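Local structure of DNMT2 (Spodoptera frugiperda, 4H0N) at residues 99-102 with 103-107. The protein probably methylates cytosine 38 in the anticodon loop of tRNA(Asp), using S-adenosyl-L-methionine as methyl donor, and probably also cytosine in DNA. The protein carries 3 engineered substitutions. Residues are numbered along the deposited sequence; the frame is centred on the assembly and turned at random.
With CA (calcium ion), chain F.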
loop_
_atom_site.group_PDB
_atom_site.type_symbol
_atom_site.label_atom_id
_atom_site.label_comp_id
_atom_site.label_asym_id
_atom_site.label_seq_id
_atom_site.Cartn_x
_atom_site.Cartn_y
_atom_site.Cartn_z
ATOM N N PHE A 99 3.761 11.722 12.325
ATOM C CA PHE A 99 2.599 12.372 11.722
ATOM C C PHE A 99 2.125 13.613 12.475
ATOM O O PHE A 99 1.666 14.582 11.862
ATOM C CB PHE A 99 1.448 11.375 11.585
ATOM C CG PHE A 99 0.358 11.837 10.666
ATOM C CD1 PHE A 99 0.648 12.203 9.362
ATOM C CD2 PHE A 99 -0.958 11.899 11.097
ATOM C CE1 PHE A 99 -0.352 12.633 8.506
ATOM C CE2 PHE A 99 -1.963 12.330 10.245
ATOM C CZ PHE A 99 -1.659 12.698 8.949
ATOM N N LEU A 100 2.234 13.576 13.800
ATOM C CA LEU A 100 1.842 14.708 14.631
ATOM C C LEU A 100 2.578 15.987 14.239
ATOM O O LEU A 100 2.045 17.087 14.388
ATOM C CB LEU A 100 2.085 14.405 16.111
ATOM C CG LEU A 100 1.004 13.581 16.806
ATOM C CD1 LEU A 100 1.204 13.613 18.310
ATOM C CD2 LEU A 100 -0.383 14.084 16.433
ATOM N N TYR A 101 3.802 15.835 13.744
ATOM C CA TYR A 101 4.589 16.968 13.291
ATOM C C TYR A 101 3.947 17.647 12.085
ATOM O O TYR A 101 3.974 18.873 11.971
ATOM C CB TYR A 101 6.007 16.533 12.942
ATOM C CG TYR A 101 6.839 17.646 12.362
ATOM C CD1 TYR A 101 7.143 17.682 11.006
ATOM C CD2 TYR A 101 7.305 18.678 13.172
ATOM C CE1 TYR A 101 7.904 18.702 10.476
ATOM C CE2 TYR A 101 8.067 19.707 12.647
ATOM C CZ TYR A 101 8.365 19.713 11.300
ATOM O OH TYR A 101 9.123 20.734 10.779
ATOM N N LEU A 102 3.371 16.848 11.191
ATOM C CA LEU A 102 2.723 17.382 9.996
ATOM C C LEU A 102 1.491 18.201 10.350
ATOM O O LEU A 102 1.352 19.340 9.905
ATOM C CB LEU A 102 2.353 16.259 9.028
ATOM C CG LEU A 102 3.541 15.489 8.450
ATOM C CD1 LEU A 102 3.079 14.514 7.382
ATOM C CD2 LEU A 102 4.597 16.440 7.901
ATOM N N ILE A 103 0.608 17.611 11.151
ATOM C CA ILE A 103 -0.588 18.292 11.631
ATOM C C ILE A 103 -0.234 19.655 12.209
ATOM O O ILE A 103 -0.938 20.644 11.987
ATOM C CB ILE A 103 -1.301 17.461 12.712
ATOM C CG1 ILE A 103 -1.784 16.132 12.121
ATOM C CG2 ILE A 103 -2.458 18.241 13.320
ATOM C CD1 ILE A 103 -2.407 15.194 13.136
ATOM N N GLY A 104 0.877 19.698 12.936
ATOM C CA GLY A 104 1.379 20.939 13.488
ATOM C C GLY A 104 1.669 21.961 12.411
ATOM O O GLY A 104 1.051 23.016 12.397
ATOM N N ILE A 105 2.575 21.636 11.493
ATOM C CA ILE A 105 3.068 22.606 10.521
ATOM C C ILE A 105 2.100 22.932 9.395
ATOM O O ILE A 105 2.480 23.609 8.444
ATOM C CB ILE A 105 4.387 22.152 9.854
ATOM C CG1 ILE A 105 4.179 20.845 9.088
ATOM C CG2 ILE A 105 5.506 22.036 10.877
ATOM C CD1 ILE A 105 5.278 20.548 8.095
ATOM N N LEU A 106 0.861 22.465 9.483
ATOM C CA LEU A 106 -0.078 22.673 8.385
ATOM C C LEU A 106 -0.451 24.146 8.166
ATOM O O LEU A 106 -0.548 24.610 7.029
ATOM C CB LEU A 106 -1.334 21.818 8.574
ATOM C CG LEU A 106 -2.191 21.644 7.316
ATOM C CD1 LEU A 106 -1.342 21.236 6.112
ATOM C CD2 LEU A 106 -3.281 20.619 7.576
ATOM N N ASP A 107 -0.641 24.882 9.255
ATOM C CA ASP A 107 -1.054 26.280 9.177
ATOM C C ASP A 107 -0.006 27.186 8.529
ATOM O O ASP A 107 -0.285 28.345 8.217
ATOM C CB ASP A 107 -1.391 26.807 10.571
ATOM C CG ASP A 107 -0.219 26.711 11.523
ATOM O OD1 ASP A 107 0.484 25.688 11.475
ATOM O OD2 ASP A 107 0.004 27.654 12.310
HETATM CA CA CA F . 1.487 25.519 13.753
#
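Over one face of the Tyr101 ring sits the methyl group CG2 of Ile105, 4.1 Å from the ring centroid and 25° off the ring normal, which meets the geometry of a CH-pi contact. It is displaced toward the hydroxyl-bearing rim of the ring, since the closest ring atom is CZ, with Ile105 CG2 to Tyr101 CZ at 3.7 Å, while Ile105 CD1 reaches the CE1 side. The Phe99 ring meets its partner obliquely: Ile103 CD1 approaches CD2 and CE2 of Phe99, at 4.1 Å from CE2, and the same methyl lies 4.0 Å from Leu100 CD2. Ile105 carries CG1 between its backbone N and carbonyl carbon (chi1 61°), which lays this branch beside the carbonyl oxygens of Tyr101 and Leu102 and brings CD1 alongside Leu102 CD2. With CG2 and CD1 gone, as with an alanine here, the Tyr101 face would probably lose its apolar cover and Leu102 CD2 its neighbour. The backbone evidence is three successive i to i+4 hydrogen bonds, from Ile103 N to Phe99 O, Gly104 N to Leu100 O and Ile105 N to Tyr101 O; the first is the straightest, with an N-H...O angle of 166°. The calcium ion is bound by Gly104 O at 2.9 Å and by Asp107 OD1 at 2.5 Å. Lys135 of helix 127-138 donates a hydrogen bond to Ile103 O and a weak one to Asp107 OD1. Ile103 packs on Phe132 of that helix, whereas Leu102 touches Ile57, a probable S-adenosyl-L-homocysteine-binding residue, and Met75 of strand 72-75. The i to i+4 bonding and side-chain spacing are those of a short alpha-helix, here helix 99-105, lying in the connection between the parallel strands 72-75 and 114-119 of the Rossmann-like class I methyltransferase fold, with a calcium ion bound by Gly104 and by Asp107, three residues further on.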